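Local coordinates for stress-induced-phosphoprotein 1 (Caenorhabditis elegans, PDB 4GCN) that binds Hsp90 and inhibits its ATPase, joins a complex with Hsp70 and Hsp90, and acts in gonad development, longevity and thermotolerance, at residues N41-Y52 and C61-G72. Residues are numbered along the deposited sequence; the frame is centred on the assembly and turned at random. Where two conformers were deposited one is given.
Sequences NITFYNNKAAVY and CVQFCEKAVEVG
Phe64 and Tyr45 are the interlocking knobs of this contact: Phe64 sits in a hole formed by Tyr45, Lys48, Ala49 and Tyr52, and Tyr45 in one formed by Phe64, Lys67, Ala68 and Val71. Their side chains cross at about a right angle, Phe64 CD2 meeting the edge of the tyrosine ring. The segments, on helices 42-54 and 58-74, run antiparallel (167°) as the helical hairpin of the predicted second tetratricopeptide repeat of this N-terminal domain.

Lys48 lays its aliphatic chain on one face of Phe64, CE 3.9 Å from the ring centroid; the bend at chi3 (67°) swings CE over the ring, and that at chi4 directs NZ to a salt bridge with Asp32 and a hydrogen bond with His28. Lys67 CD lies over the opposite face, near the rim. Tyr52 approaches obliquely, its CE2 3.6 Å from Phe64 CD1. An alanine in place of Phe64 would probably open a gap among Lys48, Tyr45 and Tyr52, leaving the lysine methylenes and Tyr52 ring without their packing partner.

The Tyr45 ring reaches Val71, whose CG2 makes an off-centre CH-pi contact 4.2 Å from the ring centroid, while its OH bonds to Pro39 O. Small residues let the helix axes approach to 8.1 Å. Ala49 CB reaches Cys65 SG (3.9 Å), and Ala68 CB packs on Ile42 CG1. With CG1 anti to the backbone N (chi1 -166°), Ile42 extends CD1 to Gly72 CA, where even a CB would clash with it.

No clear hydrogen bond crosses between the helices, so cohesion rests on shape and apolar burial, with Lys48 NZ and Tyr45 OH tying the hairpin to the preceding chain.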
ATOM      1  N   ASN A  41       4.955 -10.379   4.473  1.00 28.49           N
ATOM      2  CA  ASN A  41       3.881 -10.375   3.444  1.00 27.53           C
ATOM      3  C   ASN A  41       3.446  -8.946   3.067  1.00 26.57           C
ATOM      4  O   ASN A  41       2.776  -8.205   3.828  1.00 26.67           O
ATOM      5  CB  ASN A  41       2.718 -11.223   3.910  1.00 27.76           C
ATOM      6  CG  ASN A  41       1.642 -11.415   2.844  1.00 28.74           C
ATOM      7  OD1 ASN A  41       1.557 -10.666   1.899  1.00 28.10           O
ATOM      8  ND2 ASN A  41       0.806 -12.463   3.011  1.00 29.98           N
ATOM      9  N   ILE A  42       3.838  -8.551   1.865  1.00 24.86           N
ATOM     10  CA  ILE A  42       3.528  -7.211   1.332  1.00 23.07           C
ATOM     11  C   ILE A  42       2.041  -6.836   1.414  1.00 24.80           C
ATOM     12  O   ILE A  42       1.719  -5.681   1.663  1.00 26.05           O
ATOM     13  CB  ILE A  42       4.011  -7.066  -0.143  1.00 24.49           C
ATOM     14  CG1 ILE A  42       4.013  -5.579  -0.595  1.00 22.59           C
ATOM     15  CG2 ILE A  42       3.110  -7.853  -1.146  1.00 25.85           C
ATOM     16  CD1 ILE A  42       4.693  -5.351  -1.962  1.00 19.90           C
ATOM     17  N   THR A  43       1.156  -7.790   1.193  1.00 26.47           N
ATOM     18  CA  THR A  43      -0.283  -7.524   1.149  1.00 25.50           C
ATOM     19  C   THR A  43      -0.740  -6.770   2.416  1.00 26.50           C
ATOM     20  O   THR A  43      -1.579  -5.888   2.337  1.00 28.64           O
ATOM     21  CB  THR A  43      -1.080  -8.829   1.095  1.00 28.96           C
ATOM     22  OG1 THR A  43      -0.672  -9.573  -0.047  1.00 31.41           O
ATOM     23  CG2 THR A  43      -2.579  -8.573   1.006  1.00 32.34           C
ATOM     24  N   PHE A  44      -0.138  -7.077   3.555  1.00 25.76           N
ATOM     25  CA  PHE A  44      -0.632  -6.471   4.828  1.00 25.45           C
ATOM     26  C   PHE A  44      -0.306  -4.988   4.880  1.00 24.52           C
ATOM     27  O   PHE A  44      -1.073  -4.181   5.460  1.00 23.45           O
ATOM     28  CB  PHE A  44      -0.077  -7.180   6.060  1.00 25.51           C
ATOM     29  CG  PHE A  44      -0.231  -8.674   6.064  1.00 24.38           C
ATOM     30  CD1 PHE A  44      -1.269  -9.322   5.363  1.00 24.94           C
ATOM     31  CD2 PHE A  44       0.678  -9.459   6.771  1.00 27.03           C
ATOM     32  CE1 PHE A  44      -1.364 -10.702   5.362  1.00 26.75           C
ATOM     33  CE2 PHE A  44       0.579 -10.814   6.784  1.00 26.68           C
ATOM     34  CZ  PHE A  44      -0.417 -11.453   6.058  1.00 28.43           C
ATOM     35  N   TYR A  45       0.871  -4.647   4.354  1.00 24.42           N
ATOM     36  CA  TYR A  45       1.353  -3.255   4.305  1.00 23.58           C
ATOM     37  C   TYR A  45       0.569  -2.416   3.320  1.00 23.98           C
ATOM     38  O   TYR A  45       0.092  -1.292   3.683  1.00 25.93           O
ATOM     39  CB  TYR A  45       2.848  -3.208   4.042  1.00 24.81           C
ATOM     40  CG  TYR A  45       3.642  -3.953   5.052  1.00 24.46           C
ATOM     41  CD1 TYR A  45       4.044  -3.354   6.245  1.00 27.00           C
ATOM     42  CD2 TYR A  45       4.043  -5.239   4.829  1.00 25.67           C
ATOM     43  CE1 TYR A  45       4.825  -4.026   7.170  1.00 27.31           C
ATOM     44  CE2 TYR A  45       4.820  -5.906   5.752  1.00 27.55           C
ATOM     45  CZ  TYR A  45       5.198  -5.292   6.932  1.00 27.26           C
ATOM     46  OH  TYR A  45       5.946  -5.958   7.849  1.00 28.80           O
ATOM     47  N   ASN A  46       0.211  -3.020   2.193  1.00 23.69           N
ATOM     48  CA  ASN A  46      -0.625  -2.356   1.243  1.00 22.57           C
ATOM     49  C   ASN A  46      -2.032  -2.206   1.817  1.00 25.31           C
ATOM     50  O   ASN A  46      -2.639  -1.163   1.596  1.00 25.55           O
ATOM     51  CB  ASN A  46      -0.718  -3.057  -0.126  1.00 22.87           C
ATOM     52  CG  ASN A  46       0.532  -2.878  -1.012  1.00 23.65           C
ATOM     53  OD1 ASN A  46       1.257  -1.905  -0.877  1.00 25.03           O
ATOM     54  ND2 ASN A  46       0.763  -3.835  -1.955  1.00 22.40           N
ATOM     55  N   ASN A  47      -2.564  -3.229   2.517  1.00 23.29           N
ATOM     56  CA  ASN A  47      -3.947  -3.104   3.025  1.00 24.42           C
ATOM     57  C   ASN A  47      -3.993  -2.046   4.121  1.00 23.36           C
ATOM     58  O   ASN A  47      -4.889  -1.256   4.161  1.00 22.67           O
ATOM     59  CB  ASN A  47      -4.457  -4.444   3.555  1.00 26.16           C
ATOM     60  CG  ASN A  47      -4.814  -5.436   2.458  1.00 30.75           C
ATOM     61  OD1 ASN A  47      -5.414  -6.444   2.751  1.00 39.16           O
ATOM     62  ND2 ASN A  47      -4.469  -5.165   1.233  1.00 26.86           N
ATOM     63  N   LYS A  48      -2.972  -1.939   4.966  1.00 21.90           N
ATOM     64  CA  LYS A  48      -2.942  -0.890   5.966  1.00 24.13           C
ATOM     65  C   LYS A  48      -2.863   0.522   5.341  1.00 25.24           C
ATOM     66  O   LYS A  48      -3.541   1.432   5.789  1.00 26.35           O
ATOM     67  CB  LYS A  48      -1.745  -1.015   6.873  1.00 28.80           C
ATOM     68  CG  LYS A  48      -2.004  -1.929   8.039  1.00 31.45           C
ATOM     69  CD  LYS A  48      -1.059  -1.701   9.170  1.00 31.42           C
ATOM     70  CE  LYS A  48      -1.147  -0.375   9.904  1.00 31.30           C
ATOM     71  NZ  LYS A  48      -1.952  -0.290  11.162  1.00 29.16           N
ATOM     72  N   ALA A  49      -2.097   0.647   4.268  1.00 22.31           N
ATOM     73  CA  ALA A  49      -2.014   1.890   3.484  1.00 21.74           C
ATOM     74  C   ALA A  49      -3.353   2.326   2.943  1.00 25.21           C
ATOM     75  O   ALA A  49      -3.706   3.490   3.006  1.00 24.25           O
ATOM     76  CB  ALA A  49      -0.936   1.751   2.381  1.00 21.46           C
ATOM     77  N   ALA A  50      -4.113   1.368   2.428  1.00 24.71           N
ATOM     78  CA  ALA A  50      -5.423   1.616   1.905  1.00 24.96           C
ATOM     79  C   ALA A  50      -6.372   2.122   2.985  1.00 24.70           C
ATOM     80  O   ALA A  50      -7.162   3.042   2.750  1.00 26.81           O
ATOM     81  CB  ALA A  50      -5.957   0.358   1.274  1.00 28.46           C
ATOM     82  N   VAL A  51      -6.314   1.542   4.166  1.00 24.29           N
ATOM     83  CA  VAL A  51      -7.113   2.034   5.284  1.00 26.95           C
ATOM     84  C   VAL A  51      -6.723   3.468   5.614  1.00 25.96           C
ATOM     85  O   VAL A  51      -7.598   4.322   5.731  1.00 23.58           O
ATOM     86  CB  VAL A  51      -6.982   1.171   6.539  1.00 26.36           C
ATOM     87  CG1 VAL A  51      -7.877   1.730   7.642  1.00 28.18           C
ATOM     88  CG2 VAL A  51      -7.344  -0.274   6.205  1.00 26.80           C
ATOM     89  N   TYR A  52      -5.417   3.731   5.775  1.00 25.12           N
ATOM     90  CA  TYR A  52      -4.967   5.078   6.096  1.00 25.35           C
ATOM     91  C   TYR A  52      -5.421   6.106   5.074  1.00 25.48           C
ATOM     92  O   TYR A  52      -5.822   7.170   5.444  1.00 25.50           O
ATOM     93  CB  TYR A  52      -3.449   5.179   6.270  1.00 23.27           C
ATOM     94  CG  TYR A  52      -2.895   4.601   7.555  1.00 27.25           C
ATOM     95  CD1 TYR A  52      -3.443   4.950   8.807  1.00 27.63           C
ATOM     96  CD2 TYR A  52      -1.831   3.705   7.534  1.00 25.71           C
ATOM     97  CE1 TYR A  52      -2.888   4.483   9.990  1.00 29.44           C
ATOM     98  CE2 TYR A  52      -1.306   3.200   8.691  1.00 26.57           C
ATOM     99  CZ  TYR A  52      -1.850   3.561   9.901  1.00 29.99           C
ATOM    100  OH  TYR A  52      -1.335   3.003  11.019  1.00 29.10           O
ATOM    101  N   CYS A  61      -0.306   6.626   5.303  1.00 23.70           N
ATOM    102  CA  CYS A  61      -0.447   5.851   4.072  1.00 24.00           C
ATOM    103  C   CYS A  61       0.905   5.734   3.366  1.00 26.00           C
ATOM    104  O   CYS A  61       1.351   4.632   3.057  1.00 22.86           O
ATOM    105  CB  CYS A  61      -1.465   6.472   3.183  1.00 24.38           C
ATOM    106  SG  CYS A  61      -1.668   5.695   1.591  1.00 25.78           S
ATOM    107  N   VAL A  62       1.547   6.871   3.138  1.00 23.59           N
ATOM    108  CA  VAL A  62       2.858   6.913   2.510  1.00 24.20           C
ATOM    109  C   VAL A  62       3.843   6.044   3.260  1.00 23.71           C
ATOM    110  O   VAL A  62       4.593   5.310   2.633  1.00 22.89           O
ATOM    111  CB  VAL A  62       3.452   8.354   2.360  1.00 21.71           C
ATOM    112  CG1 VAL A  62       4.962   8.336   1.953  1.00 20.56           C
ATOM    113  CG2 VAL A  62       2.635   9.180   1.407  1.00 20.70           C
ATOM    114  N   GLN A  63       3.838   6.131   4.584  1.00 24.95           N
ATOM    115  CA  GLN A  63       4.769   5.368   5.429  1.00 27.82           C
ATOM    116  C   GLN A  63       4.584   3.879   5.217  1.00 23.84           C
ATOM    117  O   GLN A  63       5.537   3.156   5.049  1.00 23.86           O
ATOM    118  CB  GLN A  63       4.628   5.760   6.926  1.00 29.06           C
ATOM    119  CG  GLN A  63       5.152   7.164   7.178  1.00 33.75           C
ATOM    120  CD  GLN A  63       4.546   7.878   8.385  1.00 34.75           C
ATOM    121  OE1 GLN A  63       4.227   7.233   9.378  1.00 31.58           O
ATOM    122  NE2 GLN A  63       4.435   9.231   8.314  1.00 32.43           N
ATOM    123  N   PHE A  64       3.362   3.448   5.091  1.00 23.39           N
ATOM    124  CA  PHE A  64       3.134   2.038   4.841  1.00 24.22           C
ATOM    125  C   PHE A  64       3.411   1.596   3.408  1.00 24.81           C
ATOM    126  O   PHE A  64       3.727   0.432   3.171  1.00 26.41           O
ATOM    127  CB  PHE A  64       1.773   1.600   5.405  1.00 23.55           C
ATOM    128  CG  PHE A  64       1.878   1.271   6.869  1.00 25.38           C
ATOM    129  CD1 PHE A  64       2.012   2.277   7.812  1.00 27.23           C
ATOM    130  CD2 PHE A  64       2.012  -0.050   7.286  1.00 27.42           C
ATOM    131  CE1 PHE A  64       2.201   1.975   9.174  1.00 30.00           C
ATOM    132  CE2 PHE A  64       2.191  -0.349   8.635  1.00 29.07           C
ATOM    133  CZ  PHE A  64       2.302   0.654   9.577  1.00 30.09           C
ATOM    134  N   CYS A  65       3.286   2.524   2.449  1.00 21.39           N
ATOM    135  CA  CYS A  65       3.703   2.251   1.084  1.00 18.86           C
ATOM    136  C   CYS A  65       5.197   2.037   1.045  1.00 20.81           C
ATOM    137  O   CYS A  65       5.693   1.176   0.337  1.00 20.28           O
ATOM    138  CB  CYS A  65       3.324   3.433   0.184  1.00 20.06           C
ATOM    139  SG  CYS A  65       1.550   3.599  -0.066  1.00 24.27           S
ATOM    140  N   GLU A  66       5.895   2.824   1.798  1.00 21.22           N
ATOM    141  CA  GLU A  66       7.353   2.729   1.855  1.00 22.76           C
ATOM    142  C   GLU A  66       7.777   1.361   2.454  1.00 23.98           C
ATOM    143  O   GLU A  66       8.731   0.680   1.980  1.00 23.26           O
ATOM    144  CB  GLU A  66       7.909   3.870   2.714  1.00 25.36           C
ATOM    145  CG  GLU A  66       7.826   5.272   2.079  1.00 29.16           C
ATOM    146  CD  GLU A  66       8.031   6.443   3.107  1.00 32.99           C
ATOM    147  OE1 GLU A  66       8.170   6.226   4.322  1.00 33.09           O
ATOM    148  OE2 GLU A  66       8.072   7.611   2.702  1.00 37.69           O
ATOM    149  N   LYS A  67       7.114   0.990   3.536  1.00 24.12           N
ATOM    150  CA  LYS A  67       7.242  -0.367   4.098  1.00 25.29           C
ATOM    151  C   LYS A  67       6.930  -1.487   3.046  1.00 23.39           C
ATOM    152  O   LYS A  67       7.730  -2.378   2.875  1.00 23.85           O
ATOM    153  CB  LYS A  67       6.392  -0.550   5.376  1.00 28.01           C
ATOM    154  CG  LYS A  67       6.951   0.077   6.643  1.00 33.19           C
ATOM    155  CD  LYS A  67       5.889  -0.038   7.761  1.00 35.21           C
ATOM    156  CE  LYS A  67       6.252   0.629   9.066  1.00 38.67           C
ATOM    157  NZ  LYS A  67       7.710   0.557   9.369  1.00 41.38           N
ATOM    158  N   ALA A  68       5.837  -1.380   2.292  1.00 22.78           N
ATOM    159  CA  ALA A  68       5.510  -2.365   1.290  1.00 22.31           C
ATOM    160  C   ALA A  68       6.633  -2.541   0.275  1.00 23.52           C
ATOM    161  O   ALA A  68       6.976  -3.641  -0.098  1.00 22.79           O
ATOM    162  CB  ALA A  68       4.179  -1.979   0.588  1.00 23.07           C
ATOM    163  N   VAL A  69       7.166  -1.429  -0.202  1.00 22.34           N
ATOM    164  CA  VAL A  69       8.219  -1.444  -1.180  1.00 23.32           C
ATOM    165  C   VAL A  69       9.440  -2.139  -0.599  1.00 22.84           C
ATOM    166  O   VAL A  69      10.034  -3.015  -1.270  1.00 26.03           O
ATOM    167  CB  VAL A  69       8.611  -0.016  -1.658  1.00 23.25           C
ATOM    168  CG1 VAL A  69       9.889  -0.026  -2.487  1.00 23.15           C
ATOM    169  CG2 VAL A  69       7.495   0.645  -2.402  1.00 20.51           C
ATOM    170  N   GLU A  70       9.822  -1.799   0.615  1.00 24.74           N
ATOM    171  CA  GLU A  70      11.017  -2.370   1.230  0.50 26.18           C
ATOM    172  C   GLU A  70      10.858  -3.897   1.423  1.00 28.30           C
ATOM    173  O   GLU A  70      11.743  -4.703   1.060  1.00 26.21           O
ATOM    174  CB  GLU A  70      11.242  -1.682   2.573  0.50 29.08           C
ATOM    175  CG  GLU A  70      12.555  -1.993   3.226  0.50 31.93           C
ATOM    176  CD  GLU A  70      12.719  -1.211   4.517  0.50 34.59           C
ATOM    177  OE1 GLU A  70      12.317  -0.014   4.576  0.50 35.09           O
ATOM    178  OE2 GLU A  70      13.221  -1.808   5.476  0.50 39.12           O
ATOM    179  N   VAL A  71       9.718  -4.268   1.991  1.00 26.69           N
ATOM    180  CA  VAL A  71       9.364  -5.651   2.231  1.00 28.31           C
ATOM    181  C   VAL A  71       9.242  -6.427   0.921  1.00 27.12           C
ATOM    182  O   VAL A  71       9.682  -7.588   0.842  1.00 28.22           O
ATOM    183  CB  VAL A  71       8.026  -5.727   3.047  1.00 27.36           C
ATOM    184  CG1 VAL A  71       7.440  -7.153   3.024  1.00 29.13           C
ATOM    185  CG2 VAL A  71       8.311  -5.244   4.464  1.00 26.89           C
ATOM    186  N   GLY A  72       8.593  -5.823  -0.062  1.00 28.12           N
ATOM    187  CA  GLY A  72       8.377  -6.432  -1.367  1.00 27.70           C
ATOM    188  C   GLY A  72       9.699  -6.745  -2.030  1.00 30.21           C
ATOM    189  O   GLY A  72       9.879  -7.823  -2.625  1.00 28.38           O
TER